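Local coordinates for protein 336aa long hypothetical dTDP-glucose 4,6-dehydratase (Pyrococcus horikoshii, PDB 2HUN) that probably acts as a dTDP-glucose 4,6-dehydratase, an NAD-dependent lyase of the extended short-chain dehydrogenase family with a Rossmann fold, at residues 105-110 with 163-168; 111-116 with 120-125; 258-263 with 299-304. All blocks are in the same frame, centred on the assembly; numbering follows the deposited sequence.

Contact 1: 105-110 with 163-168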
ATOM      1  N   GLY A 105      -6.969  10.274   3.495  1.00 23.91           N
ATOM      2  CA  GLY A 105      -8.016  10.147   4.488  1.00 24.19           C
ATOM      3  C   GLY A 105      -7.679   9.134   5.567  1.00 25.61           C
ATOM      4  O   GLY A 105      -7.895   9.390   6.754  1.00 24.72           O
ATOM      5  N   THR A 106      -7.151   7.979   5.170  1.00 22.60           N
ATOM      6  CA  THR A 106      -6.813   6.964   6.155  1.00 23.61           C
ATOM      7  C   THR A 106      -5.625   7.424   7.001  1.00 23.59           C
ATOM      8  O   THR A 106      -5.597   7.215   8.212  1.00 25.09           O
ATOM      9  CB  THR A 106      -6.509   5.622   5.476  1.00 21.89           C
ATOM     10  OG1 THR A 106      -7.669   5.198   4.747  1.00 20.59           O
ATOM     11  CG2 THR A 106      -6.153   4.564   6.517  1.00 19.90           C
ATOM     12  N   TYR A 107      -4.657   8.058   6.352  1.00 25.68           N
ATOM     13  CA  TYR A 107      -3.476   8.600   7.025  1.00 27.87           C
ATOM     14  C   TYR A 107      -3.913   9.572   8.125  1.00 28.32           C
ATOM     15  O   TYR A 107      -3.446   9.495   9.262  1.00 29.28           O
ATOM     16  CB  TYR A 107      -2.605   9.353   6.014  1.00 27.23           C
ATOM     17  CG  TYR A 107      -1.548  10.256   6.629  1.00 27.91           C
ATOM     18  CD1 TYR A 107      -0.358   9.731   7.142  1.00 27.56           C
ATOM     19  CD2 TYR A 107      -1.742  11.637   6.696  1.00 28.08           C
ATOM     20  CE1 TYR A 107       0.615  10.563   7.706  1.00 27.58           C
ATOM     21  CE2 TYR A 107      -0.776  12.478   7.260  1.00 28.39           C
ATOM     22  CZ  TYR A 107       0.398  11.935   7.760  1.00 29.21           C
ATOM     23  OH  TYR A 107       1.363  12.759   8.303  1.00 30.42           O
ATOM     24  N   THR A 108      -4.810  10.487   7.768  1.00 28.22           N
ATOM     25  CA  THR A 108      -5.312  11.491   8.701  1.00 27.09           C
ATOM     26  C   THR A 108      -6.005  10.855   9.904  1.00 27.55           C
ATOM     27  O   THR A 108      -5.836  11.302  11.038  1.00 27.30           O
ATOM     28  CB  THR A 108      -6.303  12.448   8.005  1.00 26.80           C
ATOM     29  OG1 THR A 108      -5.700  12.977   6.817  1.00 25.27           O
ATOM     30  CG2 THR A 108      -6.665  13.605   8.934  1.00 28.16           C
ATOM     31  N   LEU A 109      -6.788   9.815   9.649  1.00 27.78           N
ATOM     32  CA  LEU A 109      -7.485   9.115  10.712  1.00 28.48           C
ATOM     33  C   LEU A 109      -6.456   8.451  11.628  1.00 26.93           C
ATOM     34  O   LEU A 109      -6.577   8.511  12.853  1.00 27.77           O
ATOM     35  CB  LEU A 109      -8.420   8.057  10.119  1.00 30.83           C
ATOM     36  CG  LEU A 109      -9.525   7.540  11.039  1.00 33.16           C
ATOM     37  CD1 LEU A 109     -10.492   8.681  11.339  1.00 33.74           C
ATOM     38  CD2 LEU A 109     -10.259   6.382  10.374  1.00 35.30           C
ATOM     39  N   LEU A 110      -5.444   7.823  11.032  1.00 25.73           N
ATOM     40  CA  LEU A 110      -4.396   7.156  11.807  1.00 24.66           C
ATOM     41  C   LEU A 110      -3.648   8.177  12.667  1.00 24.49           C
ATOM     42  O   LEU A 110      -3.355   7.925  13.833  1.00 24.75           O
ATOM     43  CB  LEU A 110      -3.419   6.425  10.870  1.00 21.88           C
ATOM     44  CG  LEU A 110      -3.962   5.136  10.231  1.00 23.19           C
ATOM     45  CD1 LEU A 110      -3.019   4.624   9.146  1.00 20.20           C
ATOM     46  CD2 LEU A 110      -4.158   4.088  11.320  1.00 20.80           C
ATOM     47  N   LEU A 163      -1.152  -0.940   8.850  1.00 24.31           N
ATOM     48  CA  LEU A 163      -0.274  -1.958   9.418  1.00 23.32           C
ATOM     49  C   LEU A 163       0.938  -1.296  10.079  1.00 22.70           C
ATOM     50  O   LEU A 163       1.318  -1.645  11.195  1.00 22.37           O
ATOM     51  CB  LEU A 163       0.187  -2.926   8.326  1.00 21.23           C
ATOM     52  CG  LEU A 163      -0.892  -3.838   7.718  1.00 21.18           C
ATOM     53  CD1 LEU A 163      -0.309  -4.660   6.575  1.00 17.37           C
ATOM     54  CD2 LEU A 163      -1.449  -4.749   8.791  1.00 21.05           C
ATOM     55  N   GLY A 164       1.520  -0.322   9.389  1.00 22.03           N
ATOM     56  CA  GLY A 164       2.688   0.372   9.902  1.00 23.91           C
ATOM     57  C   GLY A 164       2.444   1.205  11.144  1.00 24.12           C
ATOM     58  O   GLY A 164       3.193   1.110  12.118  1.00 23.71           O
ATOM     59  N   TRP A 165       1.408   2.035  11.107  1.00 23.78           N
ATOM     60  CA  TRP A 165       1.067   2.894  12.240  1.00 23.64           C
ATOM     61  C   TRP A 165       0.699   2.071  13.474  1.00 23.62           C
ATOM     62  O   TRP A 165       1.057   2.423  14.597  1.00 24.02           O
ATOM     63  CB  TRP A 165      -0.091   3.821  11.865  1.00 20.41           C
ATOM     64  CG  TRP A 165       0.331   5.227  11.498  1.00 20.71           C
ATOM     65  CD1 TRP A 165       0.051   6.368  12.193  1.00 21.02           C
ATOM     66  CD2 TRP A 165       1.068   5.637  10.338  1.00 20.08           C
ATOM     67  NE1 TRP A 165       0.561   7.463  11.540  1.00 21.17           N
ATOM     68  CE2 TRP A 165       1.190   7.045  10.397  1.00 21.12           C
ATOM     69  CE3 TRP A 165       1.635   4.954   9.252  1.00 19.43           C
ATOM     70  CZ2 TRP A 165       1.855   7.785   9.411  1.00 19.03           C
ATOM     71  CZ3 TRP A 165       2.297   5.689   8.272  1.00 18.89           C
ATOM     72  CH2 TRP A 165       2.400   7.092   8.360  1.00 19.64           C
ATOM     73  N   THR A 166      -0.007   0.968  13.259  1.00 23.44           N
ATOM     74  CA  THR A 166      -0.421   0.100  14.351  1.00 22.84           C
ATOM     75  C   THR A 166       0.780  -0.399  15.160  1.00 24.69           C
ATOM     76  O   THR A 166       0.751  -0.396  16.392  1.00 22.64           O
ATOM     77  CB  THR A 166      -1.217  -1.110  13.813  1.00 22.94           C
ATOM     78  OG1 THR A 166      -2.453  -0.651  13.247  1.00 21.88           O
ATOM     79  CG2 THR A 166      -1.514  -2.105  14.928  1.00 23.61           C
ATOM     80  N   ARG A 167       1.829  -0.827  14.464  1.00 25.09           N
ATOM     81  CA  ARG A 167       3.036  -1.331  15.114  1.00 27.41           C
ATOM     82  C   ARG A 167       3.904  -0.200  15.648  1.00 28.26           C
ATOM     83  O   ARG A 167       4.496  -0.312  16.719  1.00 28.64           O
ATOM     84  CB  ARG A 167       3.832  -2.198  14.132  1.00 28.11           C
ATOM     85  CG  ARG A 167       3.157  -3.539  13.848  1.00 33.24           C
ATOM     86  CD  ARG A 167       3.657  -4.204  12.570  1.00 35.59           C
ATOM     87  NE  ARG A 167       3.002  -5.494  12.374  1.00 37.33           N
ATOM     88  CZ  ARG A 167       3.320  -6.601  13.036  1.00 40.37           C
ATOM     89  NH1 ARG A 167       4.295  -6.579  13.935  1.00 41.36           N
ATOM     90  NH2 ARG A 167       2.654  -7.729  12.811  1.00 42.72           N
ATOM     91  N   THR A 168       3.971   0.898  14.907  1.00 27.66           N
ATOM     92  CA  THR A 168       4.777   2.028  15.331  1.00 28.11           C
ATOM     93  C   THR A 168       4.282   2.645  16.638  1.00 28.75           C
ATOM     94  O   THR A 168       5.071   2.891  17.548  1.00 28.66           O
ATOM     95  CB  THR A 168       4.797   3.137  14.267  1.00 27.61           C
ATOM     96  OG1 THR A 168       5.406   2.643  13.073  1.00 30.01           O
ATOM     97  CG2 THR A 168       5.582   4.339  14.768  1.00 27.71           C
TER
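The Trp165 indole meets Leu110 over one face and Tyr107 near its far end. Leu110 CB lies 4.1 Å from the centroid of the five-membered ring of Trp165 and 26° off the ring normal, which defines a CH-pi contact; the closest pair is Leu110 CB to Trp165 CD1 at 3.7 Å. Over that face Leu110 CD1 sits 4.0 Å above the Trp165 plane but displaced toward the rim, so it leans on Trp165 CB and on CG, where the indole joins it. At the six-membered end, Trp165 CZ2 and CH2 come up to the edge of the phenol of Tyr107, close to its plane, and Tyr107 CE1 is 3.5 Å from Trp165 CZ2. The ring centroids are 5.7 Å apart and the planes at 85°, an oblique meeting of the two rings. Tyr107 reaches the indole because its CG is anti to the backbone N (chi1 165°), which carries the ring edge across to Trp165.

The contact between the two segments is wholly apolar. The indole nitrogen is nonetheless engaged, because Trp165 NE1 hydrogen-bonds to Glu111 OE1, on the residue right after Leu110 in the same helix, a bond that would restrict rotation of the indole while Leu110 covers its face. Trp165 also meets the ring of Tyr169.

Helix 96-116 thus packs against the C-terminal end of helix 150-168. Leu110 also touches Leu161 and Val162 of helix 150-168 and Phe122 of strand 121-127, so the inner side of the contact rests on the central sheet. Its outer side faces the second subunit, where Leu99 of that subunit packs on Tyr107 and Pro95 of that subunit on Trp165.

Contact 2: 111-116 with 120-125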
ATOM      1  N   GLU A 111      -3.340   9.331  12.091  1.00 23.94           N
ATOM      2  CA  GLU A 111      -2.636  10.359  12.844  1.00 24.74           C
ATOM      3  C   GLU A 111      -3.475  10.855  14.012  1.00 24.64           C
ATOM      4  O   GLU A 111      -2.968  10.999  15.123  1.00 26.67           O
ATOM      5  CB  GLU A 111      -2.258  11.530  11.934  1.00 24.71           C
ATOM      6  CG  GLU A 111      -0.971  11.308  11.137  1.00 25.78           C
ATOM      7  CD  GLU A 111       0.255  11.156  12.032  1.00 25.83           C
ATOM      8  OE1 GLU A 111       0.542  10.031  12.494  1.00 24.32           O
ATOM      9  OE2 GLU A 111       0.927  12.173  12.285  1.00 25.66           O
ATOM     10  N   SER A 112      -4.760  11.106  13.774  1.00 24.57           N
ATOM     11  CA  SER A 112      -5.628  11.583  14.842  1.00 25.50           C
ATOM     12  C   SER A 112      -5.699  10.536  15.946  1.00 25.81           C
ATOM     13  O   SER A 112      -5.721  10.869  17.132  1.00 25.03           O
ATOM     14  CB  SER A 112      -7.034  11.880  14.304  1.00 27.43           C
ATOM     15  OG  SER A 112      -7.728  10.689  13.981  1.00 31.79           O
ATOM     16  N   ILE A 113      -5.724   9.266  15.558  1.00 24.33           N
ATOM     17  CA  ILE A 113      -5.782   8.198  16.541  1.00 23.05           C
ATOM     18  C   ILE A 113      -4.519   8.114  17.402  1.00 23.57           C
ATOM     19  O   ILE A 113      -4.616   8.054  18.632  1.00 22.68           O
ATOM     20  CB  ILE A 113      -6.032   6.830  15.868  1.00 24.09           C
ATOM     21  CG1 ILE A 113      -7.487   6.753  15.391  1.00 25.59           C
ATOM     22  CG2 ILE A 113      -5.713   5.700  16.844  1.00 24.33           C
ATOM     23  CD1 ILE A 113      -7.813   5.511  14.574  1.00 30.41           C
ATOM     24  N   ARG A 114      -3.341   8.127  16.778  1.00 22.91           N
ATOM     25  CA  ARG A 114      -2.099   8.024  17.542  1.00 25.45           C
ATOM     26  C   ARG A 114      -1.734   9.316  18.273  1.00 25.96           C
ATOM     27  O   ARG A 114      -1.034   9.280  19.282  1.00 26.22           O
ATOM     28  CB  ARG A 114      -0.933   7.572  16.639  1.00 26.15           C
ATOM     29  CG  ARG A 114      -0.413   8.596  15.626  1.00 26.86           C
ATOM     30  CD  ARG A 114       0.742   9.429  16.192  1.00 26.99           C
ATOM     31  NE  ARG A 114       1.300  10.325  15.181  1.00 27.36           N
ATOM     32  CZ  ARG A 114       2.335  11.139  15.376  1.00 28.77           C
ATOM     33  NH1 ARG A 114       2.945  11.178  16.555  1.00 27.97           N
ATOM     34  NH2 ARG A 114       2.758  11.923  14.388  1.00 26.12           N
ATOM     35  N   ARG A 115      -2.212  10.450  17.776  1.00 25.90           N
ATOM     36  CA  ARG A 115      -1.916  11.724  18.424  1.00 27.36           C
ATOM     37  C   ARG A 115      -2.891  12.029  19.562  1.00 28.50           C
ATOM     38  O   ARG A 115      -2.494  12.583  20.586  1.00 29.76           O
ATOM     39  CB  ARG A 115      -1.949  12.868  17.401  1.00 25.62           C
ATOM     40  CG  ARG A 115      -0.830  12.816  16.382  1.00 26.95           C
ATOM     41  CD  ARG A 115      -0.971  13.900  15.319  1.00 28.10           C
ATOM     42  NE  ARG A 115      -1.084  15.236  15.903  1.00 29.70           N
ATOM     43  CZ  ARG A 115      -1.054  16.367  15.203  1.00 31.44           C
ATOM     44  NH1 ARG A 115      -0.907  16.339  13.883  1.00 28.39           N
ATOM     45  NH2 ARG A 115      -1.189  17.534  15.822  1.00 30.61           N
ATOM     46  N   GLU A 116      -4.154  11.646  19.398  1.00 29.07           N
ATOM     47  CA  GLU A 116      -5.178  11.926  20.410  1.00 29.46           C
ATOM     48  C   GLU A 116      -5.640  10.777  21.303  1.00 32.06           C
ATOM     49  O   GLU A 116      -5.846  10.973  22.501  1.00 34.25           O
ATOM     50  CB  GLU A 116      -6.423  12.509  19.743  1.00 28.98           C
ATOM     51  CG  GLU A 116      -6.239  13.859  19.075  1.00 29.16           C
ATOM     52  CD  GLU A 116      -6.124  15.000  20.070  1.00 30.76           C
ATOM     53  OE1 GLU A 116      -6.348  14.767  21.277  1.00 30.32           O
ATOM     54  OE2 GLU A 116      -5.822  16.131  19.639  1.00 29.38           O
ATOM     55  N   VAL A 120      -8.014   3.754  21.270  1.00 31.32           N
ATOM     56  CA  VAL A 120      -9.284   3.561  20.572  1.00 31.40           C
ATOM     57  C   VAL A 120      -9.230   2.296  19.709  1.00 31.02           C
ATOM     58  O   VAL A 120      -8.197   1.987  19.119  1.00 32.16           O
ATOM     59  CB  VAL A 120      -9.618   4.782  19.669  1.00 31.69           C
ATOM     60  CG1 VAL A 120      -8.736   4.783  18.433  1.00 31.39           C
ATOM     61  CG2 VAL A 120     -11.090   4.766  19.286  1.00 33.42           C
ATOM     62  N   ARG A 121     -10.335   1.560  19.653  1.00 29.90           N
ATOM     63  CA  ARG A 121     -10.396   0.344  18.844  1.00 30.19           C
ATOM     64  C   ARG A 121     -10.701   0.765  17.410  1.00 30.21           C
ATOM     65  O   ARG A 121     -11.745   1.351  17.142  1.00 32.64           O
ATOM     66  CB  ARG A 121     -11.484  -0.590  19.374  1.00 29.07           C
ATOM     67  CG  ARG A 121     -11.729  -1.837  18.521  1.00 31.34           C
ATOM     68  CD  ARG A 121     -10.467  -2.664  18.319  1.00 30.14           C
ATOM     69  NE  ARG A 121     -10.737  -3.842  17.500  1.00 30.56           N
ATOM     70  CZ  ARG A 121      -9.823  -4.483  16.780  1.00 29.05           C
ATOM     71  NH1 ARG A 121      -8.567  -4.060  16.771  1.00 24.24           N
ATOM     72  NH2 ARG A 121     -10.167  -5.550  16.067  1.00 29.00           N
ATOM     73  N   PHE A 122      -9.790   0.455  16.493  1.00 27.60           N
ATOM     74  CA  PHE A 122      -9.932   0.844  15.093  1.00 27.49           C
ATOM     75  C   PHE A 122     -10.073  -0.314  14.102  1.00 26.90           C
ATOM     76  O   PHE A 122      -9.272  -1.242  14.105  1.00 27.12           O
ATOM     77  CB  PHE A 122      -8.721   1.704  14.718  1.00 25.85           C
ATOM     78  CG  PHE A 122      -8.667   2.110  13.274  1.00 26.66           C
ATOM     79  CD1 PHE A 122      -9.683   2.868  12.700  1.00 27.33           C
ATOM     80  CD2 PHE A 122      -7.560   1.790  12.506  1.00 24.09           C
ATOM     81  CE1 PHE A 122      -9.584   3.305  11.375  1.00 27.79           C
ATOM     82  CE2 PHE A 122      -7.450   2.216  11.193  1.00 26.85           C
ATOM     83  CZ  PHE A 122      -8.463   2.978  10.621  1.00 27.90           C
ATOM     84  N   VAL A 123     -11.105  -0.254  13.267  1.00 25.21           N
ATOM     85  CA  VAL A 123     -11.325  -1.266  12.243  1.00 23.74           C
ATOM     86  C   VAL A 123     -11.290  -0.572  10.884  1.00 23.41           C
ATOM     87  O   VAL A 123     -12.105   0.304  10.607  1.00 25.25           O
ATOM     88  CB  VAL A 123     -12.685  -1.976  12.402  1.00 23.66           C
ATOM     89  CG1 VAL A 123     -12.954  -2.846  11.179  1.00 22.86           C
ATOM     90  CG2 VAL A 123     -12.684  -2.836  13.667  1.00 22.44           C
ATOM     91  N   HIS A 124     -10.328  -0.965  10.056  1.00 21.56           N
ATOM     92  CA  HIS A 124     -10.142  -0.413   8.711  1.00 21.48           C
ATOM     93  C   HIS A 124     -10.814  -1.363   7.722  1.00 23.71           C
ATOM     94  O   HIS A 124     -10.415  -2.532   7.607  1.00 24.56           O
ATOM     95  CB  HIS A 124      -8.638  -0.321   8.410  1.00 21.04           C
ATOM     96  CG  HIS A 124      -8.309   0.238   7.061  1.00 21.78           C
ATOM     97  ND1 HIS A 124      -8.487   1.565   6.739  1.00 23.03           N
ATOM     98  CD2 HIS A 124      -7.764  -0.344   5.967  1.00 19.79           C
ATOM     99  CE1 HIS A 124      -8.061   1.779   5.507  1.00 22.74           C
ATOM    100  NE2 HIS A 124      -7.617   0.635   5.017  1.00 19.92           N
ATOM    101  N   VAL A 125     -11.835  -0.866   7.020  1.00 23.02           N
ATOM    102  CA  VAL A 125     -12.564  -1.667   6.038  1.00 22.27           C
ATOM    103  C   VAL A 125     -11.912  -1.558   4.649  1.00 24.19           C
ATOM    104  O   VAL A 125     -11.706  -0.460   4.117  1.00 20.58           O
ATOM    105  CB  VAL A 125     -14.052  -1.231   5.952  1.00 21.97           C
ATOM    106  CG1 VAL A 125     -14.815  -2.152   4.991  1.00 21.61           C
ATOM    107  CG2 VAL A 125     -14.687  -1.299   7.333  1.00 21.83           C
TER
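Ile113 and Val120 mark the closest backbone approach, with CA atoms 7.1 Å apart where helix 96-116 ends and the chain returns, after a short turn, into strand 121-127. The contact rests on the two arms of Ile113. Its CG2, anti to the backbone N, comes within 3.5 Å of Val120 CG1, the side chains crossing at about a right angle. The other arm, through CG1, carries CD1 over the Phe122 ring: Ile113 CD1 is 4.0 Å from the Phe122 centroid and 26° off its normal, a CH-pi contact displaced toward the CG and CD1 side of the ring.

Away from the strand, Arg114 grips Glu111 side-on, NE giving a bond of 2.8 Å to Glu111 OE1 and NH2 one of 2.8 Å to Glu111 OE2. The second bond uses the syn lone pair, whereas the first arrives from above the carboxylate plane.

Strand 121-127 runs parallel to strand 78-81 in the central sheet, and helix 96-116 lies between them in sequence, as in a beta-alpha-beta crossover. Ile113 on Phe122 is part of the helix-to-sheet packing of this Rossmann unit, whose strand leads to Val125, a residue touching the bound NAD.

Contact 3: 258-263 with 299-304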
ATOM      1  N   LEU A 258     -34.681 -14.137 -10.584  1.00 35.57           N
ATOM      2  CA  LEU A 258     -35.947 -14.331 -11.280  1.00 37.28           C
ATOM      3  C   LEU A 258     -36.760 -15.433 -10.624  1.00 38.09           C
ATOM      4  O   LEU A 258     -37.962 -15.276 -10.404  1.00 39.58           O
ATOM      5  CB  LEU A 258     -35.693 -14.658 -12.752  1.00 35.99           C
ATOM      6  CG  LEU A 258     -34.943 -13.550 -13.492  1.00 36.95           C
ATOM      7  CD1 LEU A 258     -34.776 -13.920 -14.949  1.00 38.73           C
ATOM      8  CD2 LEU A 258     -35.706 -12.239 -13.354  1.00 38.66           C
ATOM      9  N   ARG A 259     -36.108 -16.548 -10.314  1.00 38.87           N
ATOM     10  CA  ARG A 259     -36.793 -17.653  -9.665  1.00 39.70           C
ATOM     11  C   ARG A 259     -37.418 -17.176  -8.362  1.00 40.78           C
ATOM     12  O   ARG A 259     -38.601 -17.401  -8.112  1.00 40.60           O
ATOM     13  CB  ARG A 259     -35.816 -18.802  -9.377  1.00 40.32           C
ATOM     14  CG  ARG A 259     -36.316 -19.771  -8.311  1.00 41.48           C
ATOM     15  CD  ARG A 259     -35.475 -21.039  -8.248  1.00 42.85           C
ATOM     16  NE  ARG A 259     -34.091 -20.807  -7.837  1.00 42.65           N
ATOM     17  CZ  ARG A 259     -33.698 -20.606  -6.578  1.00 41.73           C
ATOM     18  NH1 ARG A 259     -34.580 -20.601  -5.586  1.00 41.56           N
ATOM     19  NH2 ARG A 259     -32.412 -20.418  -6.312  1.00 42.03           N
ATOM     20  N   LEU A 260     -36.618 -16.498  -7.544  1.00 42.05           N
ATOM     21  CA  LEU A 260     -37.082 -16.010  -6.250  1.00 42.84           C
ATOM     22  C   LEU A 260     -38.121 -14.906  -6.353  1.00 42.93           C
ATOM     23  O   LEU A 260     -38.781 -14.571  -5.369  1.00 42.76           O
ATOM     24  CB  LEU A 260     -35.888 -15.554  -5.402  1.00 43.33           C
ATOM     25  CG  LEU A 260     -34.964 -16.708  -4.990  1.00 44.43           C
ATOM     26  CD1 LEU A 260     -33.735 -16.176  -4.268  1.00 43.91           C
ATOM     27  CD2 LEU A 260     -35.734 -17.675  -4.100  1.00 44.00           C
ATOM     28  N   MET A 261     -38.263 -14.338  -7.546  1.00 43.59           N
ATOM     29  CA  MET A 261     -39.261 -13.303  -7.763  1.00 44.17           C
ATOM     30  C   MET A 261     -40.498 -13.988  -8.341  1.00 46.06           C
ATOM     31  O   MET A 261     -41.398 -13.340  -8.878  1.00 45.31           O
ATOM     32  CB  MET A 261     -38.732 -12.232  -8.723  1.00 42.86           C
ATOM     33  CG  MET A 261     -37.813 -11.211  -8.063  1.00 41.62           C
ATOM     34  SD  MET A 261     -37.226  -9.920  -9.190  1.00 39.52           S
ATOM     35  CE  MET A 261     -38.368  -8.596  -8.804  1.00 43.48           C
ATOM     36  N   GLY A 262     -40.524 -15.314  -8.220  1.00 47.49           N
ATOM     37  CA  GLY A 262     -41.637 -16.104  -8.714  1.00 49.29           C
ATOM     38  C   GLY A 262     -41.858 -15.959 -10.204  1.00 50.93           C
ATOM     39  O   GLY A 262     -42.989 -16.065 -10.682  1.00 51.31           O
ATOM     40  N   LYS A 263     -40.776 -15.738 -10.945  1.00 52.29           N
ATOM     41  CA  LYS A 263     -40.877 -15.556 -12.387  1.00 53.73           C
ATOM     42  C   LYS A 263     -40.166 -16.601 -13.223  1.00 55.97           C
ATOM     43  O   LYS A 263     -39.571 -17.555 -12.717  1.00 57.29           O
ATOM     44  CB  LYS A 263     -40.334 -14.184 -12.790  1.00 52.94           C
ATOM     45  CG  LYS A 263     -41.046 -13.017 -12.149  1.00 54.02           C
ATOM     46  CD  LYS A 263     -40.657 -11.709 -12.814  1.00 53.96           C
ATOM     47  CE  LYS A 263     -41.684 -10.635 -12.485  1.00 54.30           C
ATOM     48  NZ  LYS A 263     -43.064 -11.122 -12.780  1.00 54.29           N
ATOM     49  N   THR A 299     -28.034 -17.748   3.551  1.00 30.48           N
ATOM     50  CA  THR A 299     -27.543 -18.411   2.347  1.00 30.75           C
ATOM     51  C   THR A 299     -27.746 -17.372   1.245  1.00 31.13           C
ATOM     52  O   THR A 299     -28.363 -16.340   1.485  1.00 29.51           O
ATOM     53  CB  THR A 299     -28.365 -19.667   2.001  1.00 30.27           C
ATOM     54  OG1 THR A 299     -29.739 -19.306   1.824  1.00 31.57           O
ATOM     55  CG2 THR A 299     -28.259 -20.699   3.119  1.00 30.26           C
ATOM     56  N   PHE A 300     -27.225 -17.627   0.051  1.00 30.98           N
ATOM     57  CA  PHE A 300     -27.393 -16.676  -1.036  1.00 32.63           C
ATOM     58  C   PHE A 300     -28.885 -16.488  -1.324  1.00 34.24           C
ATOM     59  O   PHE A 300     -29.350 -15.363  -1.536  1.00 33.14           O
ATOM     60  CB  PHE A 300     -26.677 -17.167  -2.294  1.00 31.65           C
ATOM     61  CG  PHE A 300     -26.711 -16.183  -3.430  1.00 32.41           C
ATOM     62  CD1 PHE A 300     -26.092 -14.942  -3.313  1.00 30.26           C
ATOM     63  CD2 PHE A 300     -27.373 -16.489  -4.613  1.00 32.34           C
ATOM     64  CE1 PHE A 300     -26.131 -14.022  -4.357  1.00 30.59           C
ATOM     65  CE2 PHE A 300     -27.417 -15.573  -5.662  1.00 32.47           C
ATOM     66  CZ  PHE A 300     -26.793 -14.338  -5.532  1.00 30.33           C
ATOM     67  N   ASP A 301     -29.627 -17.593  -1.319  1.00 34.44           N
ATOM     68  CA  ASP A 301     -31.069 -17.565  -1.565  1.00 36.26           C
ATOM     69  C   ASP A 301     -31.819 -16.715  -0.547  1.00 36.42           C
ATOM     70  O   ASP A 301     -32.713 -15.943  -0.903  1.00 35.91           O
ATOM     71  CB  ASP A 301     -31.639 -18.986  -1.543  1.00 39.00           C
ATOM     72  CG  ASP A 301     -31.596 -19.653  -2.902  1.00 40.02           C
ATOM     73  OD1 ASP A 301     -30.523 -19.658  -3.538  1.00 42.94           O
ATOM     74  OD2 ASP A 301     -32.641 -20.178  -3.332  1.00 43.22           O
ATOM     75  N   GLU A 302     -31.464 -16.865   0.724  1.00 35.83           N
ATOM     76  CA  GLU A 302     -32.120 -16.100   1.772  1.00 35.84           C
ATOM     77  C   GLU A 302     -31.776 -14.618   1.639  1.00 34.66           C
ATOM     78  O   GLU A 302     -32.635 -13.755   1.810  1.00 34.27           O
ATOM     79  CB  GLU A 302     -31.700 -16.621   3.153  1.00 37.21           C
ATOM     80  CG  GLU A 302     -32.155 -18.049   3.442  1.00 39.91           C
ATOM     81  CD  GLU A 302     -31.669 -18.561   4.785  1.00 40.66           C
ATOM     82  OE1 GLU A 302     -30.449 -18.517   5.028  1.00 41.24           O
ATOM     83  OE2 GLU A 302     -32.503 -19.012   5.598  1.00 44.68           O
ATOM     84  N   GLY A 303     -30.520 -14.332   1.314  1.00 34.18           N
ATOM     85  CA  GLY A 303     -30.088 -12.953   1.173  1.00 33.65           C
ATOM     86  C   GLY A 303     -30.710 -12.246  -0.018  1.00 33.20           C
ATOM     87  O   GLY A 303     -31.019 -11.055   0.056  1.00 31.09           O
ATOM     88  N   ILE A 304     -30.874 -12.977  -1.119  1.00 32.38           N
ATOM     89  CA  ILE A 304     -31.466 -12.420  -2.335  1.00 33.13           C
ATOM     90  C   ILE A 304     -32.958 -12.184  -2.112  1.00 33.39           C
ATOM     91  O   ILE A 304     -33.511 -11.175  -2.546  1.00 34.37           O
ATOM     92  CB  ILE A 304     -31.257 -13.375  -3.537  1.00 31.68           C
ATOM     93  CG1 ILE A 304     -29.808 -13.284  -4.019  1.00 31.65           C
ATOM     94  CG2 ILE A 304     -32.214 -13.028  -4.671  1.00 31.79           C
ATOM     95  CD1 ILE A 304     -29.416 -11.899  -4.545  1.00 31.01           C
TER
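Arg259 reaches Asp301 by a chain that leaves its helix almost straight, with CG anti to the backbone N, and then bends at the CB-CG-CD-NE torsion (chi3 64°). CB, CG, CD and NE serve as the spacer; contact with Asp301 begins at CZ, 3.4 Å from Asp301 OD2. Beyond it the two terminal nitrogens converge end-on upon one oxygen: Arg259 NH1 and Arg259 NH2 each lie 3.0 Å from Asp301 OD2, with N-H...O angles of 147° and the acceptor practically in the guanidinium plane. Both donors approach the syn side of OD2 from the same face, tilted out of the carboxylate plane, and the two planes differ by 21°. Arg259 NH2 adds only a weak bond, 3.4 Å, to Asp301 OD1. The salt bridge is therefore forked onto a single oxygen.

Beneath it, Leu260 inserts its two branches. Leu260 CD1 lies 3.5 Å from Ile304 CG2 and 3.5 Å from the backbone oxygen Asp301 O, while CD2 faces the carboxylate. An alanine in place of Asp301 would probably leave both terminal nitrogens of Arg259 without their charged mate and remove one neighbour of Leu260 CD2.

Each helix end carries a recognised signature. Helix 250-260 closes in a Schellman motif, Gly262 taking positive phi while Lys263 N bonds to Leu258 O and Gly262 N to Arg259 O. Helix 300-313 starts with a capping box, in which Glu302 N donates to Thr299 OG1 and Thr299 N to Glu302 OE1. The salt bridge thus joins the C-terminal end of one helix to the first turn of another, a pairing in which each charge would probably be favoured by its own helix dipole, above a leucine-isoleucine contact of ordinary helix-helix packing.

In the fold
From the N terminus, the chain first builds strands 5-9, 31-36, 56-60 and 78-81, then enters helix 96-116, which serves both early contacts. Contact 2 closes first, a tight return from that helix into strand 121-127. Contact 1 closes later, when helix 150-168 comes back to helix 96-116, so contact 2 is nested inside its loop; their centres are 7 Å apart, and Leu109 packs on Phe122. Together they tie two helices to the central sheet beside the second subunit. Contact 3 follows in series: it opens at the end of helix 250-260 and closes when helix 300-313 begins, its centre about 41 Å from that of contact 1, on the opposite side of the chain's centre.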